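Local coordinates for ancylostoma secreted protein 1 (Necator americanus, PDB 3NT8) that is a secreted protein of two CAP domains, probably associated with the transition of infective hookworm larvae to parasitism, at residues S30-S35 with C162-C167; L55-S60 with G129-G134; M362-T367 with G391-H396. One frame throughout, in Å; residues are numbered along the deposited sequence.

Interaction 1. Residues S30-S35 with C162-C167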
loop_
_atom_site.group_PDB
_atom_site.type_symbol
_atom_site.label_atom_id
_atom_site.label_comp_id
_atom_site.label_asym_id
_atom_site.label_seq_id
_atom_site.Cartn_x
_atom_site.Cartn_y
_atom_site.Cartn_z
ATOM N N SER A 30 16.308 22.699 16.478
ATOM C CA SER A 30 16.675 22.782 17.906
ATOM C C SER A 30 15.504 22.367 18.893
ATOM O O SER A 30 15.663 22.446 20.100
ATOM C CB SER A 30 17.212 24.199 18.235
ATOM O OG SER A 30 16.177 25.168 18.103
ATOM N N GLY A 31 14.338 21.998 18.349
ATOM C CA GLY A 31 13.133 21.609 19.121
ATOM C C GLY A 31 13.392 20.314 19.905
ATOM O O GLY A 31 12.916 20.126 21.052
ATOM N N ILE A 32 14.173 19.414 19.312
ATOM C CA ILE A 32 14.534 18.193 20.055
ATOM C C ILE A 32 16.042 18.006 19.951
ATOM O O ILE A 32 16.665 18.694 19.118
ATOM C CB ILE A 32 13.730 16.980 19.595
ATOM C CG1 ILE A 32 13.891 16.735 18.076
ATOM C CG2 ILE A 32 12.219 17.229 19.921
ATOM C CD1 ILE A 32 13.307 15.300 17.614
ATOM N N THR A 33 16.618 17.160 20.832
ATOM C CA THR A 33 18.060 16.838 20.722
ATOM C C THR A 33 18.393 15.573 19.882
ATOM O O THR A 33 17.520 14.787 19.584
ATOM C CB THR A 33 18.702 16.693 22.083
ATOM O OG1 THR A 33 18.252 15.463 22.675
ATOM C CG2 THR A 33 18.275 17.868 22.956
ATOM N N ASP A 34 19.676 15.351 19.568
ATOM C CA ASP A 34 20.070 14.085 18.905
ATOM C C ASP A 34 19.778 12.899 19.756
ATOM O O ASP A 34 19.419 11.833 19.241
ATOM C CB ASP A 34 21.513 14.081 18.442
ATOM C CG ASP A 34 21.689 14.858 17.165
ATOM O OD1 ASP A 34 20.657 15.375 16.645
ATOM O OD2 ASP A 34 22.848 14.992 16.700
ATOM N N SER A 35 19.868 13.099 21.054
ATOM C CA SER A 35 19.626 12.047 21.993
ATOM C C SER A 35 18.160 11.636 21.937
ATOM O O SER A 35 17.814 10.461 22.126
ATOM C CB SER A 35 20.019 12.517 23.403
ATOM O OG SER A 35 19.730 11.477 24.271
ATOM N N CYS A 162 10.087 12.419 14.094
ATOM C CA CYS A 162 9.365 12.685 15.348
ATOM C C CYS A 162 9.831 14.021 15.985
ATOM O O CYS A 162 10.973 14.458 15.729
ATOM C CB CYS A 162 9.508 11.538 16.370
ATOM S SG CYS A 162 9.285 9.824 15.867
ATOM N N ALA A 163 8.956 14.601 16.828
ATOM C CA ALA A 163 9.189 15.829 17.544
ATOM C C ALA A 163 8.217 15.941 18.742
ATOM O O ALA A 163 7.151 15.351 18.689
ATOM C CB ALA A 163 9.034 17.050 16.554
ATOM N N TYR A 164 8.610 16.610 19.840
ATOM C CA TYR A 164 7.677 17.012 20.912
ATOM C C TYR A 164 7.676 18.557 21.029
ATOM O O TYR A 164 8.541 19.201 20.472
ATOM C CB TYR A 164 7.959 16.338 22.252
ATOM C CG TYR A 164 9.369 16.581 22.754
ATOM C CD1 TYR A 164 9.773 17.855 23.227
ATOM C CD2 TYR A 164 10.305 15.584 22.685
ATOM C CE1 TYR A 164 11.082 18.091 23.641
ATOM C CE2 TYR A 164 11.614 15.802 23.083
ATOM C CZ TYR A 164 11.997 17.067 23.557
ATOM O OH TYR A 164 13.284 17.288 23.934
ATOM N N LYS A 165 6.638 19.136 21.642
ATOM C CA LYS A 165 6.575 20.555 21.962
ATOM C C LYS A 165 5.911 20.731 23.303
ATOM O O LYS A 165 4.852 20.172 23.506
ATOM C CB LYS A 165 5.777 21.302 20.915
ATOM C CG LYS A 165 5.772 22.804 21.056
ATOM C CD LYS A 165 7.126 23.441 20.841
ATOM C CE LYS A 165 6.922 24.982 20.967
ATOM N NZ LYS A 165 8.115 25.836 20.589
ATOM N N VAL A 166 6.541 21.500 24.209
ATOM C CA VAL A 166 5.924 21.910 25.471
ATOM C C VAL A 166 4.995 23.161 25.271
ATOM O O VAL A 166 5.366 24.134 24.617
ATOM C CB VAL A 166 6.992 22.169 26.585
ATOM C CG1 VAL A 166 6.359 22.600 27.881
ATOM C CG2 VAL A 166 7.808 20.910 26.832
ATOM N N CYS A 167 3.778 23.110 25.819
ATOM C CA CYS A 167 2.922 24.287 25.787
ATOM C C CYS A 167 2.456 24.611 27.181
ATOM O O CYS A 167 1.321 24.333 27.539
ATOM C CB CYS A 167 1.723 24.078 24.863
ATOM S SG CYS A 167 2.152 23.701 23.192
HETATM O O HOH W 1 10.425 21.243 21.391
#

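Interaction 2. Residues L55-S60 with G129-G134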
loop_
_atom_site.group_PDB
_atom_site.type_symbol
_atom_site.label_atom_id
_atom_site.label_comp_id
_atom_site.label_asym_id
_atom_site.label_seq_id
_atom_site.Cartn_x
_atom_site.Cartn_y
_atom_site.Cartn_z
ATOM N N LEU A 55 9.754 -12.598 18.078
ATOM C CA LEU A 55 10.024 -12.537 19.504
ATOM C C LEU A 55 9.058 -11.644 20.302
ATOM O O LEU A 55 9.135 -11.617 21.527
ATOM C CB LEU A 55 11.451 -12.051 19.743
ATOM C CG LEU A 55 12.597 -12.950 19.270
ATOM C CD1 LEU A 55 13.839 -12.101 19.299
ATOM C CD2 LEU A 55 12.777 -14.229 20.142
ATOM N N GLU A 56 8.151 -10.954 19.614
ATOM C CA GLU A 56 7.317 -9.959 20.242
ATOM C C GLU A 56 5.998 -10.579 20.704
ATOM O O GLU A 56 5.280 -11.289 19.939
ATOM C CB GLU A 56 7.080 -8.821 19.243
ATOM C CG GLU A 56 6.373 -7.592 19.758
ATOM C CD GLU A 56 7.164 -6.837 20.815
ATOM O OE1 GLU A 56 8.375 -6.683 20.693
ATOM O OE2 GLU A 56 6.541 -6.392 21.774
ATOM N N ASP A 57 5.670 -10.251 21.947
ATOM C CA ASP A 57 4.466 -10.692 22.564
ATOM C C ASP A 57 3.227 -10.182 21.884
ATOM O O ASP A 57 3.162 -9.017 21.419
ATOM C CB ASP A 57 4.444 -10.321 24.055
ATOM C CG ASP A 57 5.343 -11.203 24.863
ATOM O OD1 ASP A 57 6.005 -12.141 24.291
ATOM O OD2 ASP A 57 5.417 -10.947 26.061
ATOM N N SER A 58 2.234 -11.052 21.877
ATOM C CA SER A 58 0.869 -10.708 21.512
ATOM C C SER A 58 -0.082 -10.809 22.730
ATOM O O SER A 58 0.365 -10.931 23.841
ATOM C CB SER A 58 0.424 -11.585 20.353
ATOM O OG SER A 58 -0.734 -11.088 19.720
ATOM N N ASN A 59 -1.390 -10.707 22.547
ATOM C CA ASN A 59 -2.289 -10.878 23.689
ATOM C C ASN A 59 -2.306 -12.330 24.152
ATOM O O ASN A 59 -2.641 -12.591 25.307
ATOM C CB ASN A 59 -3.702 -10.479 23.324
ATOM C CG ASN A 59 -4.211 -11.233 22.091
ATOM O OD1 ASN A 59 -3.436 -11.780 21.291
ATOM N ND2 ASN A 59 -5.513 -11.246 21.930
ATOM N N SER A 60 -1.960 -13.257 23.267
ATOM C CA SER A 60 -2.031 -14.659 23.619
ATOM C C SER A 60 -0.745 -15.386 23.355
ATOM O O SER A 60 -0.353 -16.192 24.160
ATOM C CB SER A 60 -3.191 -15.399 22.942
ATOM O OG SER A 60 -3.349 -16.700 23.503
ATOM N N GLY A 129 -0.839 -1.473 21.573
ATOM C CA GLY A 129 -1.976 -1.837 20.758
ATOM C C GLY A 129 -2.083 -3.346 20.562
ATOM O O GLY A 129 -3.138 -3.928 20.788
ATOM N N ALA A 130 -0.962 -3.975 20.204
ATOM C CA ALA A 130 -0.952 -5.341 19.771
ATOM C C ALA A 130 -1.046 -6.304 20.924
ATOM O O ALA A 130 -1.686 -7.349 20.801
ATOM C CB ALA A 130 0.278 -5.588 19.011
ATOM N N LYS A 131 -0.378 -5.984 22.027
ATOM C CA LYS A 131 -0.393 -6.817 23.194
ATOM C C LYS A 131 -1.732 -6.777 23.886
ATOM O O LYS A 131 -2.155 -7.765 24.472
ATOM C CB LYS A 131 0.706 -6.350 24.171
ATOM C CG LYS A 131 0.689 -7.061 25.520
ATOM C CD LYS A 131 1.536 -8.287 25.546
ATOM C CE LYS A 131 1.769 -8.764 26.973
ATOM N NZ LYS A 131 3.074 -8.289 27.506
ATOM N N LYS A 132 -2.390 -5.627 23.857
ATOM C CA LYS A 132 -3.657 -5.480 24.558
ATOM C C LYS A 132 -4.862 -6.039 23.813
ATOM O O LYS A 132 -5.727 -6.624 24.429
ATOM C CB LYS A 132 -3.875 -4.028 24.983
ATOM C CG LYS A 132 -3.000 -3.637 26.204
ATOM C CD LYS A 132 -3.536 -2.333 26.838
ATOM C CE LYS A 132 -2.710 -1.859 28.050
ATOM N NZ LYS A 132 -1.317 -1.436 27.686
ATOM N N ASN A 133 -4.889 -5.872 22.491
ATOM C CA ASN A 133 -6.020 -6.279 21.614
ATOM C C ASN A 133 -5.812 -7.530 20.754
ATOM O O ASN A 133 -6.736 -8.279 20.473
ATOM C CB ASN A 133 -6.364 -5.121 20.680
ATOM C CG ASN A 133 -6.805 -3.900 21.434
ATOM O OD1 ASN A 133 -7.868 -3.910 22.074
ATOM N ND2 ASN A 133 -5.984 -2.816 21.379
ATOM N N GLY A 134 -4.583 -7.710 20.299
ATOM C CA GLY A 134 -4.198 -8.888 19.552
ATOM C C GLY A 134 -4.184 -8.456 18.110
ATOM O O GLY A 134 -4.676 -7.386 17.794
HETATM O O HOH W 2 -6.848 -9.255 23.745
#

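Interaction 3. Residues M362-T367 with G391-H396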
loop_
_atom_site.group_PDB
_atom_site.type_symbol
_atom_site.label_atom_id
_atom_site.label_comp_id
_atom_site.label_asym_id
_atom_site.label_seq_id
_atom_site.Cartn_x
_atom_site.Cartn_y
_atom_site.Cartn_z
ATOM N N MET A 362 -9.888 -6.168 -13.533
ATOM C CA MET A 362 -8.464 -6.563 -13.472
ATOM C C MET A 362 -8.245 -8.011 -14.000
ATOM O O MET A 362 -7.217 -8.310 -14.643
ATOM C CB MET A 362 -7.915 -6.424 -12.053
ATOM C CG MET A 362 -7.725 -4.988 -11.598
ATOM S SD MET A 362 -6.999 -4.884 -9.920
ATOM C CE MET A 362 -5.330 -5.551 -10.145
ATOM N N ALA A 363 -9.201 -8.900 -13.727
ATOM C CA ALA A 363 -9.101 -10.298 -14.090
ATOM C C ALA A 363 -9.724 -10.601 -15.451
ATOM O O ALA A 363 -9.696 -11.752 -15.873
ATOM C CB ALA A 363 -9.789 -11.163 -13.045
ATOM N N TRP A 364 -10.275 -9.586 -16.123
ATOM C CA TRP A 364 -10.991 -9.791 -17.412
ATOM C C TRP A 364 -10.084 -10.278 -18.548
ATOM O O TRP A 364 -9.118 -9.580 -18.945
ATOM C CB TRP A 364 -11.720 -8.510 -17.825
ATOM C CG TRP A 364 -13.018 -8.778 -18.545
ATOM C CD1 TRP A 364 -13.202 -8.924 -19.911
ATOM C CD2 TRP A 364 -14.302 -8.976 -17.948
ATOM N NE1 TRP A 364 -14.523 -9.183 -20.190
ATOM C CE2 TRP A 364 -15.226 -9.215 -19.008
ATOM C CE3 TRP A 364 -14.766 -9.013 -16.624
ATOM C CZ2 TRP A 364 -16.603 -9.468 -18.774
ATOM C CZ3 TRP A 364 -16.142 -9.236 -16.401
ATOM C CH2 TRP A 364 -17.030 -9.460 -17.469
ATOM N N ASP A 365 -10.370 -11.483 -19.057
ATOM C CA ASP A 365 -9.394 -12.131 -19.920
ATOM C C ASP A 365 -9.169 -11.429 -21.236
ATOM O O ASP A 365 -8.064 -11.480 -21.749
ATOM C CB ASP A 365 -9.640 -13.651 -20.114
ATOM C CG ASP A 365 -10.935 -13.975 -20.789
ATOM O OD1 ASP A 365 -11.824 -13.164 -20.794
ATOM O OD2 ASP A 365 -11.125 -15.100 -21.257
ATOM N N THR A 366 -10.222 -10.847 -21.813
ATOM C CA THR A 366 -10.103 -10.145 -23.115
ATOM C C THR A 366 -9.458 -8.789 -22.986
ATOM O O THR A 366 -8.950 -8.286 -23.966
ATOM C CB THR A 366 -11.424 -10.023 -23.906
ATOM O OG1 THR A 366 -12.437 -9.406 -23.098
ATOM C CG2 THR A 366 -11.871 -11.440 -24.328
ATOM N N THR A 367 -9.477 -8.207 -21.788
ATOM C CA THR A 367 -8.756 -6.958 -21.503
ATOM C C THR A 367 -7.213 -7.175 -21.488
ATOM O O THR A 367 -6.728 -8.069 -20.795
ATOM C CB THR A 367 -9.212 -6.404 -20.140
ATOM O OG1 THR A 367 -10.645 -6.174 -20.195
ATOM C CG2 THR A 367 -8.465 -5.105 -19.798
ATOM N N GLY A 391 -13.919 -4.691 -19.864
ATOM C CA GLY A 391 -14.763 -5.838 -19.534
ATOM C C GLY A 391 -16.016 -5.425 -18.804
ATOM O O GLY A 391 -16.710 -4.512 -19.223
ATOM N N ASN A 392 -16.351 -6.146 -17.744
ATOM C CA ASN A 392 -17.523 -5.861 -16.942
ATOM C C ASN A 392 -18.791 -5.893 -17.798
ATOM O O ASN A 392 -19.758 -5.120 -17.584
ATOM C CB ASN A 392 -17.399 -4.571 -16.115
ATOM C CG ASN A 392 -16.413 -4.697 -14.959
ATOM O OD1 ASN A 392 -15.618 -5.624 -14.896
ATOM N ND2 ASN A 392 -16.450 -3.757 -14.061
ATOM N N TYR A 393 -18.816 -6.825 -18.726
ATOM C CA TYR A 393 -20.055 -7.160 -19.381
ATOM C C TYR A 393 -20.969 -7.938 -18.414
ATOM O O TYR A 393 -20.610 -9.038 -17.994
ATOM C CB TYR A 393 -19.753 -8.028 -20.622
ATOM C CG TYR A 393 -18.717 -7.506 -21.582
ATOM C CD1 TYR A 393 -18.784 -6.202 -22.054
ATOM C CD2 TYR A 393 -17.712 -8.352 -22.098
ATOM C CE1 TYR A 393 -17.901 -5.720 -22.962
ATOM C CE2 TYR A 393 -16.794 -7.887 -23.012
ATOM C CZ TYR A 393 -16.899 -6.543 -23.438
ATOM O OH TYR A 393 -16.031 -5.995 -24.343
ATOM N N MET A 394 -22.142 -7.374 -18.102
ATOM C CA MET A 394 -23.105 -7.975 -17.164
ATOM C C MET A 394 -23.740 -9.222 -17.736
ATOM O O MET A 394 -24.340 -9.200 -18.821
ATOM C CB MET A 394 -24.216 -7.000 -16.743
ATOM C CG MET A 394 -23.755 -5.791 -15.966
ATOM S SD MET A 394 -22.784 -6.130 -14.457
ATOM C CE MET A 394 -24.005 -6.998 -13.504
ATOM N N GLY A 395 -23.591 -10.297 -16.971
ATOM C CA GLY A 395 -24.099 -11.610 -17.328
ATOM C C GLY A 395 -23.046 -12.457 -18.020
ATOM O O GLY A 395 -23.340 -13.596 -18.431
ATOM N N HIS A 396 -21.827 -11.920 -18.158
ATOM C CA HIS A 396 -20.740 -12.650 -18.867
ATOM C C HIS A 396 -19.692 -13.152 -17.872
ATOM O O HIS A 396 -19.528 -12.557 -16.790
ATOM C CB HIS A 396 -20.066 -11.711 -19.845
ATOM C CG HIS A 396 -19.239 -12.392 -20.891
ATOM N ND1 HIS A 396 -17.983 -12.899 -20.627
ATOM C CD2 HIS A 396 -19.461 -12.595 -22.218
ATOM C CE1 HIS A 396 -17.474 -13.402 -21.738
ATOM N NE2 HIS A 396 -18.347 -13.230 -22.716
HETATM O O HOH W 3 -13.283 -7.004 -23.414
#

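Interaction 1. Residues S30-S35 with C162-C167
Ile-32 and Tyr-164 meet because of their first torsions. In Ile-32, CG1 sits between the backbone N and the carbonyl carbon (chi1 56°), which puts CG2 opposite the carbonyl carbon, beside its own N, and lets the two branches reach different targets on strand 159-167. Tyr-164 has its CG folded back over its own main chain (chi1 57°), and this swings the ring out from the strand and against the isoleucine.

CG2 then lies over one ring face as a CH-pi contact, 3.6 Å from the centroid and only 15° off the normal. It is displaced toward the CE2 side, where Ile-32 CG2 comes within 3.5 Å of Tyr-164 CE2. The longer branch, through CG1, ends with Ile-32 CD1 3.1 Å from Cys-162 O, a tight fit. Trp-74 of strand 73-74 and Glu-79 and Gln-83 of helix 76-85 also touch the isoleucine, and a disulfide joins Cys-162 to Cys-175 on the adjacent strand 170-177.

This is the entry to the first helix of a CAP domain, where the chain packs against strand 159-167 of the mixed sheet before entering helix 34-52. Thr-33 is the N-cap, its side chain capping a backbone N in the first turn, while its own N bonds to Asp-36 OD2, in the manner of a capping box. Tyr-164 OH bonds to that same carboxylate oxygen, tying the far end of the ring to the start of the helix.

The backbones are bridged by a water that donates to Gly-31 O (2.8 Å) and to Tyr-164 O (2.9 Å).

Interaction 2. Residues L55-S60 with G129-G134
Asn-59 sits on the C-terminal end of the short helix 129-133, and here the packing is close. Its CA makes a CA-H...O contact with Lys-131 O (3.2 Å). Because CG is tucked in over the residue's own backbone (chi1 55°), the amide lies against Gly-134, Asn-59 CG being 3.5 Å from Gly-134 CA. Gly-134 has no side chain to block this approach.

Toward solvent the grip slackens. A water accepts from Asn-59 ND2 (3.0 Å) and donates to Lys-132 O (2.9 Å), joining loop to helix end indirectly. On the other flank Lys-131 and Asp-57 run side by side, pointing the same way. The lysine chain bends so that Lys-131 CD packs against Ser-58 O at 3.4 Å, but the salt bridge from Lys-131 NZ to Asp-57 OD2 is long, 3.8 Å; Asp-57 is held more firmly by Lys-62, which pairs with OD1.

Within the helix, Gly-129 O takes two donors, Asn-133 N and Asn-133 ND2. Gly-134 leaves helical geometry with positive phi (101°), a glycine-terminated helix C-terminus, covered in this CAP domain by the loop between helix 34-52 and strand 66-67.

Interaction 3. Residues M362-T367 with G391-H396
Trp-364 carries this contact by laying one face of its indole against the backbone of Gly-391 and Asn-392. Gly-391 CA stands almost squarely above the five-membered ring, 3.3 Å from its centroid and 4° off the normal, a CH-pi contact made possible because the glycine has no side chain to hold the chain off. One residue on, Asn-392 N lies over the same face toward the six-membered ring, 3.4 Å from Trp-364 CZ3. The asparagine amide is steeply inclined to the indole. Asn-392 OD1 comes within 3.9 Å of Trp-364 CE3, though its hydrogen bond goes to Thr-360 OG1 and that of ND2 to Gly-357 O.

Tyr-393 comes in differently. Its CG lies opposite the carbonyl carbon, beside its own N (chi1 -51°), which sets the ring alongside the CZ2/NE1 rim of the indole. The two form an offset edge-to-face pair, the indole edge toward the phenol face, planes at 83°, with Trp-364 CZ2 3.7 Å from Tyr-393 CD2. A type II turn from Tyr-393 to His-396, closed by His-396 N to Tyr-393 O (3.1 Å), then brings the imidazole to the other side of the indole plane from Gly-391. That touch is lighter: His-396 ND1 is 4.1 Å from Trp-364 CZ2. Gly-395, with positive phi, takes the third position of the turn.

A water bonds to Thr-366 OG1 (2.6 Å) and Tyr-393 OH (3.1 Å), linking the two side chains past the rim of the indole. Gln-361 grips both segments, through Thr-367 OG1 and Gly-391 N.

The tryptophan lies at the C-terminal end of helix 357-363, ahead of strand 369-376 of the second CAP domain, while Gly-391 comes just after the neighbouring strand 381-388; Ile-398 also packs on the indole, and Arg-249 of helix 235-253 binds Trp-364 O.

How the interactions relate
Interaction 1 is buried, interaction 3 partly so, and interaction 2 lies at the surface. Interactions 1 and 2 share the first CAP domain, their centres about 29 Å apart, and involve opposite ends of helix 34-52: one the run into it, the other the loop after it. Interaction 3 belongs to the second domain, on the far side of the chain's centre from interaction 1. Place and chemistry go together. Both 30-35/162-167 and 362-367/391-396 depend on aromatic faces, the former meeting a methyl and the latter backbone, whereas 55-60/129-134 has polar groups and a long salt bridge. A bridging water occurs in all three.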